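Local coordinates for protein probable glutathione reductase (Sinorhizobium meliloti, PDB 4DNA) that probably catalyses the NADPH-dependent reduction of glutathione disulfide to glutathione, working as a homodimer with one FAD bound in each subunit, at residues G16-G21 with K101-A106; Q235-S238 with R244-A247; L340-V345 with E414-L419; I356-A361 with Y454-G459; M391-N396 with R400-A405. All blocks are in the same frame, centred on the assembly; numbering follows the deposited sequence.

Interaction 1: G16-G21 with K101-A106; sequences GGVRSG and KGLANA
Leu-103 carries this contact between two helices, and its two methyl groups find different targets. CD1 lies 4.2 Å from CG2 of Val-18, the two side chains crossing at about a right angle. CD2 settles on backbone instead, 4.0 Å from Val-18 O and 4.1 Å from Gly-21 C. With CG1 of Val-18 turned opposite its backbone N (chi1 165°), CG2 is left beside that nitrogen and meets the leucine. Gly-21 matters for what it lacks: having no side chain on the flank that faces Leu-103, it lets the leucine lie against the main chain, and the CA atoms of Gly-21 and Leu-103 are 7.2 Å apart.

One step further out, the opposite flank of helix 15-25 is tied internally. Ser-20 OG donates to Gly-16 O at 2.9 Å, while Ser-20 N reaches the same oxygen from the other face of its plane. Gly-16 N in turn is hydrogen-bonded to a phosphate oxygen of FAD, and Gly-17 fits the last glycine of a Rossmann-type GxGxxG sequence. The N-terminal end of this same helix thus meets the cofactor phosphate.

Around it, Leu-103 also touches Arg-22 of helix 15-25 and Ile-110 of strand 109-112, an outermost strand, within the chain, of the five-stranded parallel sheet. Arg-19 and Ser-20 pack against helix 314-329, placing helix 15-25 between that helix and helix 81-106.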
# COMPACT_ATOMS: atom_id res chain seq x y z
N GLY A 16 12.52 14.06 -18.80
CA GLY A 16 13.13 13.48 -19.99
C GLY A 16 14.53 13.99 -20.31
O GLY A 16 15.45 13.21 -20.56
N GLY A 17 14.69 15.31 -20.30
CA GLY A 17 15.93 15.94 -20.69
C GLY A 17 17.06 15.68 -19.73
O GLY A 17 18.18 15.40 -20.15
N VAL A 18 16.75 15.75 -18.44
CA VAL A 18 17.77 15.58 -17.41
C VAL A 18 18.31 14.16 -17.44
O VAL A 18 19.53 13.96 -17.43
CB VAL A 18 17.24 15.95 -16.01
CG1 VAL A 18 18.16 15.42 -14.92
CG2 VAL A 18 17.07 17.45 -15.89
N ARG A 19 17.41 13.19 -17.50
CA ARG A 19 17.83 11.81 -17.64
C ARG A 19 18.76 11.70 -18.84
O ARG A 19 19.90 11.24 -18.70
CB ARG A 19 16.62 10.89 -17.80
CG ARG A 19 16.97 9.40 -17.84
CD ARG A 19 17.75 8.91 -16.62
NE ARG A 19 17.31 9.54 -15.37
CZ ARG A 19 16.65 8.93 -14.38
NH1 ARG A 19 16.33 7.65 -14.47
NH2 ARG A 19 16.30 9.62 -13.30
N SER A 20 18.28 12.18 -19.99
CA SER A 20 19.02 12.13 -21.23
C SER A 20 20.42 12.69 -21.08
O SER A 20 21.40 11.99 -21.32
CB SER A 20 18.26 12.85 -22.33
OG SER A 20 17.08 12.14 -22.66
N GLY A 21 20.51 13.94 -20.66
CA GLY A 21 21.80 14.63 -20.51
C GLY A 21 22.72 13.90 -19.54
O GLY A 21 23.84 13.53 -19.91
N LYS A 101 23.09 19.50 -9.47
CA LYS A 101 24.31 18.85 -8.99
C LYS A 101 24.57 17.53 -9.73
O LYS A 101 25.72 17.25 -10.09
CB LYS A 101 24.29 18.66 -7.46
CG LYS A 101 25.51 17.92 -6.90
CD LYS A 101 26.20 18.57 -5.69
CE LYS A 101 25.24 18.92 -4.55
NZ LYS A 101 24.24 17.86 -4.23
N GLY A 102 23.52 16.77 -10.00
CA GLY A 102 23.64 15.50 -10.70
C GLY A 102 24.26 15.65 -12.08
O GLY A 102 25.11 14.84 -12.48
N LEU A 103 23.83 16.68 -12.80
CA LEU A 103 24.28 16.89 -14.17
C LEU A 103 25.75 17.22 -14.19
O LEU A 103 26.54 16.55 -14.86
CB LEU A 103 23.46 17.98 -14.87
CG LEU A 103 22.08 17.49 -15.35
CD1 LEU A 103 21.05 18.60 -15.30
CD2 LEU A 103 22.14 16.90 -16.75
N ALA A 104 26.11 18.24 -13.41
CA ALA A 104 27.48 18.70 -13.26
C ALA A 104 28.42 17.55 -12.95
O ALA A 104 29.42 17.38 -13.65
CB ALA A 104 27.56 19.77 -12.20
N ASN A 105 28.09 16.74 -11.94
CA ASN A 105 28.86 15.54 -11.58
C ASN A 105 29.13 14.55 -12.71
O ASN A 105 30.17 13.89 -12.71
CB ASN A 105 28.19 14.77 -10.43
CG ASN A 105 28.19 15.54 -9.14
OD1 ASN A 105 29.11 16.31 -8.85
ND2 ASN A 105 27.15 15.34 -8.33
N ALA A 106 28.19 14.42 -13.64
CA ALA A 106 28.38 13.58 -14.82
C ALA A 106 29.24 14.27 -15.88
O ALA A 106 29.80 13.61 -16.75
CB ALA A 106 27.04 13.17 -15.41

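Interaction 2: Q235-S238 with R244-A247; sequences QSVS and RRVA
A beta hairpin formed by strands 234-239 and 245-249 is joined here through Ser-238 and Val-246, a hydrogen-bonded antiparallel pair. Ser-238 N donates to Val-246 O at 2.8 Å, and the return bond runs from Val-246 N to Ser-238 O at 2.6 Å; the first is almost straight, the second somewhat bent (160° at the hydrogen). Val-237 and Ala-247 follow as a non-hydrogen-bonded pair with their CA atoms 4.4 Å apart, and the CA of Val-237 offers a C-H contact to Val-246 O.

The short strand segments run 169° apart in direction, and strand 254-257 continues the pattern into a three-stranded antiparallel meander. In the chain this meander comes between the last two strands of the four-stranded parallel sheet, as in the NADPH-binding domain of related disulfide reductases.

Side chains alternate between the faces. Beside Val-237 and Ala-247, CG1 of Val-237 lies 4.2 Å from CB of Arg-245; its chi1 of -175° sets that methyl opposite the backbone N. On the face of Ser-238 and Val-246, Ser-238 OG comes to 4.1 Å from Val-246 CB. Arg-244 turns its guanidinium away from the hairpin partner, where NH2 forms salt bridges with Asp-258 and Glu-171.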
# COMPACT_ATOMS: atom_id res chain seq x y z
N GLN A 235 -19.61 29.43 -20.13
CA GLN A 235 -19.87 30.38 -21.24
C GLN A 235 -18.82 31.50 -21.24
O GLN A 235 -18.24 31.82 -22.29
CB GLN A 235 -21.27 31.03 -21.15
CG GLN A 235 -22.46 30.14 -20.81
CD GLN A 235 -23.09 29.47 -22.01
OE1 GLN A 235 -22.41 28.85 -22.83
NE2 GLN A 235 -24.41 29.57 -22.12
N SER A 236 -18.59 32.09 -20.07
CA SER A 236 -17.64 33.20 -19.88
C SER A 236 -17.35 33.46 -18.40
O SER A 236 -18.18 33.15 -17.52
CB SER A 236 -18.19 34.48 -20.49
OG SER A 236 -19.34 34.89 -19.77
N VAL A 237 -16.19 34.04 -18.13
CA VAL A 237 -15.83 34.45 -16.79
C VAL A 237 -15.72 35.96 -16.77
O VAL A 237 -15.21 36.57 -17.73
CB VAL A 237 -14.50 33.83 -16.31
CG1 VAL A 237 -14.22 34.19 -14.86
CG2 VAL A 237 -14.51 32.32 -16.46
N SER A 238 -16.20 36.56 -15.69
CA SER A 238 -15.97 37.98 -15.41
C SER A 238 -15.73 38.23 -13.91
O SER A 238 -16.12 37.42 -13.05
CB SER A 238 -17.13 38.82 -15.92
OG SER A 238 -18.14 38.86 -14.94
N ARG A 244 -13.77 38.95 -6.75
CA ARG A 244 -14.24 37.58 -6.97
C ARG A 244 -14.64 37.35 -8.42
O ARG A 244 -14.88 38.30 -9.16
CB ARG A 244 -15.42 37.27 -6.04
CG ARG A 244 -14.98 36.64 -4.73
CD ARG A 244 -16.16 36.12 -3.93
NE ARG A 244 -16.60 37.08 -2.92
CZ ARG A 244 -16.19 37.07 -1.65
NH1 ARG A 244 -16.65 37.98 -0.81
NH2 ARG A 244 -15.34 36.15 -1.23
N ARG A 245 -14.69 36.08 -8.82
CA ARG A 245 -14.99 35.70 -10.20
C ARG A 245 -16.39 35.15 -10.38
O ARG A 245 -16.82 34.23 -9.68
CB ARG A 245 -13.96 34.71 -10.73
CG ARG A 245 -12.64 35.35 -11.14
CD ARG A 245 -11.69 35.51 -9.97
NE ARG A 245 -10.35 35.87 -10.44
CZ ARG A 245 -9.91 37.11 -10.58
NH1 ARG A 245 -8.70 37.32 -11.05
NH2 ARG A 245 -10.67 38.15 -10.26
N VAL A 246 -17.09 35.73 -11.34
CA VAL A 246 -18.41 35.26 -11.71
C VAL A 246 -18.27 34.48 -13.00
O VAL A 246 -17.76 35.00 -14.00
CB VAL A 246 -19.39 36.43 -11.92
CG1 VAL A 246 -20.80 35.90 -12.11
CG2 VAL A 246 -19.33 37.37 -10.72
N ALA A 247 -18.70 33.22 -12.97
CA ALA A 247 -18.63 32.34 -14.12
C ALA A 247 -20.02 32.01 -14.62
O ALA A 247 -20.90 31.66 -13.83
CB ALA A 247 -17.89 31.08 -13.76

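Interaction 3: L340-V345 with E414-L419; sequences LIATAV and EMAQLL
Extended torsions at Ala-342 (phi -74°, psi 150°) and helical ones at Ala-416 set the local backbone on the two sides of this contact, and as the segments are placed, the CB atom of each alanine points toward the other segment. The loop entering strand 343-345 meets helix 412-424 here within the dimerisation domain, where the helix lies against the antiparallel sheet and residues 340-342 lead into strand 343-345, an outermost strand of that sheet within the chain. The partners are small, so the main chains come close, with 5.9 Å between the CA atoms of Ala-342 and Ala-416.

The methyls do not meet squarely. Ala-342 CB sits 4.3 Å from Ala-416 CB but lies closer to the helix backbone, 3.5 Å from Ala-416 O. Thr-343 takes part through its main chain, while its side chain leaves the helix for Leu-313 and comes about 7 Å from the bound FAD.

The same helix works on its other flanks as well. Leu-419 covers Val-354 and Ala-405 of the sheet. Glu-414 and Gln-417 reach the second subunit: both carboxylate oxygens of the glutamate accept from backbone amides, of Ala-442 and Ala-443 there, and the glutamine amide bonds with Val-438 N and Met-436 O of that chain. The helix thus relates the strand near the flavin to the dimer interface. Back at the contact, the methyl carbon CB of Ala-416 rests 3.9 Å from Thr-343 O.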
# COMPACT_ATOMS: atom_id res chain seq x y z
N LEU A 340 0.08 -1.80 -20.92
CA LEU A 340 0.04 -2.17 -19.50
C LEU A 340 0.94 -1.31 -18.60
O LEU A 340 1.79 -1.83 -17.89
CB LEU A 340 0.36 -3.65 -19.32
CG LEU A 340 -0.72 -4.61 -19.81
CD1 LEU A 340 -0.08 -5.89 -20.33
CD2 LEU A 340 -1.74 -4.87 -18.70
N ILE A 341 0.74 -0.00 -18.66
CA ILE A 341 1.35 0.92 -17.71
C ILE A 341 0.30 1.11 -16.60
O ILE A 341 -0.84 1.49 -16.89
CB ILE A 341 1.76 2.27 -18.38
CG1 ILE A 341 2.89 2.05 -19.39
CG2 ILE A 341 2.24 3.30 -17.37
CD1 ILE A 341 3.04 3.15 -20.43
N ALA A 342 0.67 0.80 -15.35
CA ALA A 342 -0.18 1.08 -14.20
C ALA A 342 -0.15 2.58 -13.92
O ALA A 342 0.84 3.24 -14.23
CB ALA A 342 0.25 0.28 -12.98
N THR A 343 -1.24 3.12 -13.39
CA THR A 343 -1.31 4.54 -13.06
C THR A 343 -2.07 4.75 -11.76
O THR A 343 -2.87 3.90 -11.35
CB THR A 343 -1.99 5.38 -14.16
OG1 THR A 343 -3.23 4.76 -14.56
CG2 THR A 343 -1.08 5.55 -15.37
N ALA A 344 -1.83 5.89 -11.13
CA ALA A 344 -2.58 6.32 -9.96
C ALA A 344 -3.27 7.66 -10.21
O ALA A 344 -2.89 8.42 -11.11
CB ALA A 344 -1.66 6.39 -8.74
N VAL A 345 -4.31 7.95 -9.43
CA VAL A 345 -4.89 9.27 -9.38
C VAL A 345 -4.94 9.59 -7.90
O VAL A 345 -5.56 8.87 -7.12
CB VAL A 345 -6.32 9.34 -9.95
CG1 VAL A 345 -6.92 10.72 -9.73
CG2 VAL A 345 -6.33 8.98 -11.42
N GLU A 414 0.03 2.59 -4.54
CA GLU A 414 1.04 1.62 -4.21
C GLU A 414 0.64 0.25 -4.68
O GLU A 414 1.47 -0.52 -5.08
CB GLU A 414 1.33 1.62 -2.72
CG GLU A 414 1.80 2.96 -2.20
CD GLU A 414 3.25 3.23 -2.50
OE1 GLU A 414 3.93 2.34 -3.00
OE2 GLU A 414 3.71 4.32 -2.22
N MSE A 415 -0.63 -0.08 -4.57
CA MSE A 415 -1.14 -1.33 -5.05
C MSE A 415 -1.07 -1.46 -6.52
O MSE A 415 -0.75 -2.53 -7.04
CB MSE A 415 -2.57 -1.43 -4.59
CG MSE A 415 -2.56 -2.09 -3.24
SE MSE A 415 -4.32 -2.00 -2.43
CE MSE A 415 -5.09 -3.53 -3.31
N ALA A 416 -1.36 -0.40 -7.22
CA ALA A 416 -1.34 -0.48 -8.65
C ALA A 416 0.02 -0.83 -9.12
O ALA A 416 0.17 -1.60 -10.02
CB ALA A 416 -1.75 0.83 -9.25
N GLN A 417 1.03 -0.25 -8.52
CA GLN A 417 2.35 -0.49 -8.99
C GLN A 417 2.70 -1.92 -8.84
O GLN A 417 3.17 -2.51 -9.76
CB GLN A 417 3.34 0.31 -8.18
CG GLN A 417 4.76 -0.11 -8.44
CD GLN A 417 5.38 0.62 -9.59
OE1 GLN A 417 5.61 1.79 -9.54
NE2 GLN A 417 5.64 -0.09 -10.64
N LEU A 418 2.41 -2.49 -7.70
CA LEU A 418 2.67 -3.91 -7.47
C LEU A 418 1.82 -4.81 -8.37
O LEU A 418 2.36 -5.68 -9.06
CB LEU A 418 2.51 -4.27 -6.01
CG LEU A 418 3.44 -3.49 -5.09
CD1 LEU A 418 3.05 -3.69 -3.65
CD2 LEU A 418 4.90 -3.89 -5.30
N LEU A 419 0.51 -4.59 -8.39
CA LEU A 419 -0.32 -5.30 -9.34
C LEU A 419 0.26 -5.22 -10.77
O LEU A 419 0.19 -6.20 -11.52
CB LEU A 419 -1.74 -4.76 -9.33
CG LEU A 419 -2.58 -4.97 -8.07
CD1 LEU A 419 -3.83 -4.08 -8.13
CD2 LEU A 419 -2.96 -6.43 -7.91

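Interaction 4: I356-A361 with Y454-G459; sequences ITEEEA and YRVRNG
The polar part of the contact is a hydrogen bond from Tyr-454 OH to Glu-358 OE1, 2.6 Å long. The two side chains approach from opposite directions. The phenol meets the oxygen from above the carboxylate plane, 45° out of it, and the carboxylate is turned 46° against the ring. Its other oxygen, OE2, lies at the ring edge, 3.3 Å from Tyr-454 CE1. An extended Glu-358 side chain, starting with CG opposite the backbone N (chi1 -170°), spans the gap. Lys-392 NZ makes a salt bridge to the same OE1, which probably favours the charged carboxylate.

Van der Waals contact adds little: Val-456 CG2 lies 4.0 Å from the carboxylate oxygen Glu-358 OE2.

Local hydrogen bonds cap the helix that supplies Glu-358. Thr-357 and Glu-360 form a capping box, in which Glu-360 N donates to Thr-357 OG1 at 3.2 Å and Thr-357 N donates to Glu-360 OE1 at 3.0 Å.

Helix 358-364 packs on the antiparallel sheet of the dimerisation domain. Beneath it Glu-358 touches Val-370 and Ala-361 touches Ile-368, both on strand 367-375, the neighbour of strand 454-457.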
# COMPACT_ATOMS: atom_id res chain seq x y z
N ILE A 356 -6.95 -2.93 -18.53
CA ILE A 356 -8.07 -2.36 -19.28
C ILE A 356 -9.41 -2.37 -18.52
O ILE A 356 -9.61 -3.18 -17.61
CB ILE A 356 -8.22 -3.10 -20.63
CG1 ILE A 356 -8.47 -4.61 -20.38
CG2 ILE A 356 -6.98 -2.89 -21.49
CD1 ILE A 356 -8.82 -5.43 -21.60
N THR A 357 -10.32 -1.48 -18.88
CA THR A 357 -11.61 -1.37 -18.18
C THR A 357 -12.59 -2.51 -18.51
O THR A 357 -12.46 -3.19 -19.52
CB THR A 357 -12.33 -0.02 -18.47
OG1 THR A 357 -12.95 -0.05 -19.77
CG2 THR A 357 -11.37 1.15 -18.36
N GLU A 358 -13.59 -2.70 -17.65
CA GLU A 358 -14.63 -3.68 -17.92
C GLU A 358 -15.30 -3.46 -19.27
O GLU A 358 -15.57 -4.42 -19.98
CB GLU A 358 -15.70 -3.66 -16.84
CG GLU A 358 -16.66 -4.82 -16.97
CD GLU A 358 -17.86 -4.67 -16.07
OE1 GLU A 358 -17.70 -4.07 -14.99
OE2 GLU A 358 -18.95 -5.17 -16.44
N GLU A 359 -15.54 -2.21 -19.64
CA GLU A 359 -16.08 -1.91 -20.96
C GLU A 359 -15.16 -2.35 -22.11
O GLU A 359 -15.64 -2.82 -23.14
CB GLU A 359 -16.41 -0.43 -21.08
CG GLU A 359 -16.75 0.01 -22.50
CD GLU A 359 -17.00 1.51 -22.62
OE1 GLU A 359 -16.87 2.21 -21.58
OE2 GLU A 359 -17.32 1.98 -23.74
N GLU A 360 -13.85 -2.19 -21.94
CA GLU A 360 -12.92 -2.54 -23.00
C GLU A 360 -12.85 -4.05 -23.15
O GLU A 360 -12.86 -4.58 -24.27
CB GLU A 360 -11.51 -2.03 -22.71
CG GLU A 360 -11.34 -0.55 -22.41
CD GLU A 360 -9.86 -0.18 -22.28
OE1 GLU A 360 -9.40 0.20 -21.17
OE2 GLU A 360 -9.15 -0.32 -23.30
N ALA A 361 -12.77 -4.74 -22.02
CA ALA A 361 -12.58 -6.18 -22.02
C ALA A 361 -13.81 -6.87 -22.58
O ALA A 361 -13.69 -7.86 -23.30
CB ALA A 361 -12.28 -6.68 -20.62
N TYR A 454 -19.89 -11.64 -11.35
CA TYR A 454 -20.73 -11.73 -12.56
C TYR A 454 -19.88 -12.02 -13.79
O TYR A 454 -18.67 -11.90 -13.74
CB TYR A 454 -21.57 -10.46 -12.81
CG TYR A 454 -20.80 -9.15 -12.89
CD1 TYR A 454 -20.29 -8.69 -14.11
CD2 TYR A 454 -20.62 -8.35 -11.76
CE1 TYR A 454 -19.59 -7.49 -14.18
CE2 TYR A 454 -19.94 -7.15 -11.83
CZ TYR A 454 -19.42 -6.73 -13.04
OH TYR A 454 -18.75 -5.54 -13.10
N ARG A 455 -20.56 -12.40 -14.88
CA ARG A 455 -19.91 -12.72 -16.15
C ARG A 455 -20.46 -11.83 -17.25
O ARG A 455 -21.60 -11.37 -17.19
CB ARG A 455 -20.15 -14.18 -16.51
CG ARG A 455 -19.19 -15.17 -15.87
CD ARG A 455 -19.73 -16.60 -15.91
NE ARG A 455 -18.76 -17.57 -15.41
CZ ARG A 455 -18.91 -18.33 -14.31
NH1 ARG A 455 -20.00 -18.25 -13.56
NH2 ARG A 455 -17.94 -19.18 -13.96
N VAL A 456 -19.64 -11.59 -18.27
CA VAL A 456 -20.07 -10.89 -19.48
C VAL A 456 -19.72 -11.75 -20.69
O VAL A 456 -18.58 -12.19 -20.85
CB VAL A 456 -19.45 -9.48 -19.61
CG1 VAL A 456 -19.99 -8.76 -20.83
CG2 VAL A 456 -19.70 -8.64 -18.37
N ARG A 457 -20.73 -12.03 -21.51
CA ARG A 457 -20.57 -12.87 -22.69
C ARG A 457 -21.10 -12.10 -23.88
O ARG A 457 -22.21 -11.57 -23.83
CB ARG A 457 -21.31 -14.21 -22.52
CG ARG A 457 -21.37 -15.06 -23.78
CD ARG A 457 -21.67 -16.53 -23.51
NE ARG A 457 -20.43 -17.29 -23.34
CZ ARG A 457 -19.71 -17.84 -24.33
NH1 ARG A 457 -20.11 -17.75 -25.60
NH2 ARG A 457 -18.59 -18.50 -24.04
N ASN A 458 -20.28 -12.04 -24.93
CA ASN A 458 -20.62 -11.32 -26.17
C ASN A 458 -20.96 -9.86 -25.92
O ASN A 458 -21.78 -9.27 -26.61
CB ASN A 458 -21.73 -12.04 -26.93
CG ASN A 458 -21.29 -13.40 -27.47
OD1 ASN A 458 -22.07 -14.36 -27.48
ND2 ASN A 458 -20.04 -13.48 -27.94
N GLY A 459 -20.30 -9.28 -24.92
CA GLY A 459 -20.46 -7.87 -24.59
C GLY A 459 -21.64 -7.56 -23.68
O GLY A 459 -21.85 -6.40 -23.31

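Interaction 5: M391-N396 with R400-A405; sequences MKLVVN and RKVVGA
Strands 389-396 and 402-408 run antiparallel, their short segments 161° apart, and a classic beta bulge interrupts the pairing where Val-403 and Gly-404 both face Val-394. Val-394 O accepts from Val-403 N at 2.7 Å and from Gly-404 N at 3.3 Å, while Val-394 N donates to Gly-404 O at 2.6 Å. Past the bulge, Asn-396 N bonds to Lys-401 O, and Arg-400 N closes the turn on Asn-396 O.

On one face, Leu-393 leans over its partner strand: CD2 lies 3.6 Å from Ala-405 CB and 3.8 Å from Val-402 CG1. Val-395 extends the row, its CG2 facing Val-402 CG2 at 3.9 Å. The other face carries Val-394, whose CG1 meets Val-403 CG2 at 3.8 Å. Having its CG1 opposite the carbonyl carbon (chi1 -61°), Val-403 holds CG2 over Val-394 and turns CG1 to CB of Asn-396.

The long side chain of Lys-392 leads away from the pair, and its NZ forms salt bridges with Asp-210 and Asp-212. Arg-400, bent at its second and third torsions, instead brings NH1 back near Val-395 CG1 while its guanidinium engages Glu-369, Tyr-371 and Asp-430.

This hairpin occupies the middle of the dimerisation domain's antiparallel sheet, with strand 351-355 beside 402-408 and strand 367-375 beside 389-396. Phe-432 of helix 429-433 covers Leu-393 and Val-402, and helix 412-424 reaches Val-402 and Ala-405.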
# COMPACT_ATOMS: atom_id res chain seq x y z
N MSE A 391 -12.68 -2.76 -5.08
CA MSE A 391 -11.53 -3.52 -5.59
C MSE A 391 -11.99 -4.45 -6.67
O MSE A 391 -12.72 -5.40 -6.39
CB MSE A 391 -10.97 -4.36 -4.46
CG MSE A 391 -10.07 -3.47 -3.63
SE MSE A 391 -8.92 -4.56 -2.46
CE MSE A 391 -7.73 -3.14 -1.78
N LYS A 392 -11.59 -4.19 -7.91
CA LYS A 392 -12.20 -4.89 -9.02
C LYS A 392 -11.19 -5.51 -9.96
O LYS A 392 -10.33 -4.82 -10.48
CB LYS A 392 -13.16 -3.95 -9.76
CG LYS A 392 -13.53 -4.38 -11.17
CD LYS A 392 -15.01 -4.13 -11.44
CE LYS A 392 -15.34 -4.05 -12.92
NZ LYS A 392 -15.46 -2.66 -13.42
N LEU A 393 -11.32 -6.81 -10.16
CA LEU A 393 -10.47 -7.57 -11.06
C LEU A 393 -11.22 -7.98 -12.31
O LEU A 393 -12.36 -8.45 -12.22
CB LEU A 393 -9.96 -8.84 -10.37
CG LEU A 393 -8.83 -8.62 -9.37
CD1 LEU A 393 -8.53 -9.88 -8.58
CD2 LEU A 393 -7.61 -8.16 -10.11
N VAL A 394 -10.57 -7.81 -13.47
CA VAL A 394 -11.18 -8.20 -14.76
C VAL A 394 -10.35 -9.32 -15.43
O VAL A 394 -9.13 -9.19 -15.57
CB VAL A 394 -11.34 -7.00 -15.71
CG1 VAL A 394 -12.10 -7.41 -16.96
CG2 VAL A 394 -12.07 -5.85 -15.01
N VAL A 395 -11.03 -10.40 -15.82
CA VAL A 395 -10.37 -11.66 -16.21
C VAL A 395 -10.88 -12.25 -17.53
O VAL A 395 -12.09 -12.28 -17.79
CB VAL A 395 -10.56 -12.70 -15.10
CG1 VAL A 395 -10.23 -14.11 -15.57
CG2 VAL A 395 -9.72 -12.30 -13.89
N ASN A 396 -9.96 -12.72 -18.37
CA ASN A 396 -10.34 -13.39 -19.60
C ASN A 396 -10.72 -14.85 -19.35
O ASN A 396 -9.88 -15.64 -18.95
CB ASN A 396 -9.23 -13.29 -20.65
CG ASN A 396 -9.63 -13.88 -22.00
OD1 ASN A 396 -10.53 -14.71 -22.10
ND2 ASN A 396 -8.94 -13.45 -23.03
N ARG A 400 -7.90 -17.26 -18.24
CA ARG A 400 -7.82 -16.95 -16.82
C ARG A 400 -6.91 -15.74 -16.53
O ARG A 400 -6.68 -15.39 -15.36
CB ARG A 400 -7.49 -18.21 -16.00
CG ARG A 400 -8.61 -19.24 -16.05
CD ARG A 400 -9.82 -18.72 -15.31
NE ARG A 400 -9.70 -19.02 -13.89
CZ ARG A 400 -10.27 -18.34 -12.90
NH1 ARG A 400 -11.01 -17.28 -13.15
NH2 ARG A 400 -10.07 -18.73 -11.64
N LYS A 401 -6.44 -15.07 -17.58
CA LYS A 401 -5.61 -13.88 -17.42
C LYS A 401 -6.33 -12.75 -16.70
O LYS A 401 -7.43 -12.37 -17.10
CB LYS A 401 -5.15 -13.34 -18.78
CG LYS A 401 -4.02 -14.09 -19.47
CD LYS A 401 -2.82 -14.32 -18.56
CE LYS A 401 -1.70 -15.04 -19.31
NZ LYS A 401 -1.02 -14.15 -20.30
N VAL A 402 -5.70 -12.17 -15.69
CA VAL A 402 -6.15 -10.86 -15.22
C VAL A 402 -5.75 -9.79 -16.25
O VAL A 402 -4.59 -9.61 -16.53
CB VAL A 402 -5.61 -10.51 -13.84
CG1 VAL A 402 -6.10 -9.12 -13.45
CG2 VAL A 402 -6.03 -11.56 -12.82
N VAL A 403 -6.71 -9.10 -16.82
CA VAL A 403 -6.44 -8.16 -17.89
C VAL A 403 -6.65 -6.72 -17.39
O VAL A 403 -6.36 -5.75 -18.10
CB VAL A 403 -7.36 -8.42 -19.13
CG1 VAL A 403 -7.14 -9.82 -19.71
CG2 VAL A 403 -8.84 -8.22 -18.78
N GLY A 404 -7.18 -6.61 -16.18
CA GLY A 404 -7.45 -5.32 -15.57
C GLY A 404 -7.67 -5.50 -14.09
O GLY A 404 -8.36 -6.44 -13.65
N ALA A 405 -7.05 -4.60 -13.32
CA ALA A 405 -7.25 -4.46 -11.88
C ALA A 405 -7.43 -2.97 -11.57
O ALA A 405 -6.67 -2.13 -12.06
CB ALA A 405 -6.08 -5.01 -11.12

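Interactions 1 and 2 come first along the chain, in series and with centres 43 Å apart: interaction 1 lies in the FAD-binding Rossmann-type part, and interaction 2 is a hairpin of the meander between two strands of the second parallel sheet. Interactions 3, 4 and 5 cluster around the antiparallel sheet of the dimerisation domain. The segments of 3 and 4 alternate in sequence, and interaction 5 is nested inside both. Centres of 4 and 5 lie 10 Å apart, with Ala-361 packed on Val-394; 3 and 5, 14 Å apart, touch where helix 412-424 follows strand 402-408. The sheet core thus connects with the helix facing the second subunit, while interaction 1 stands 27 Å from interaction 3, centre to centre.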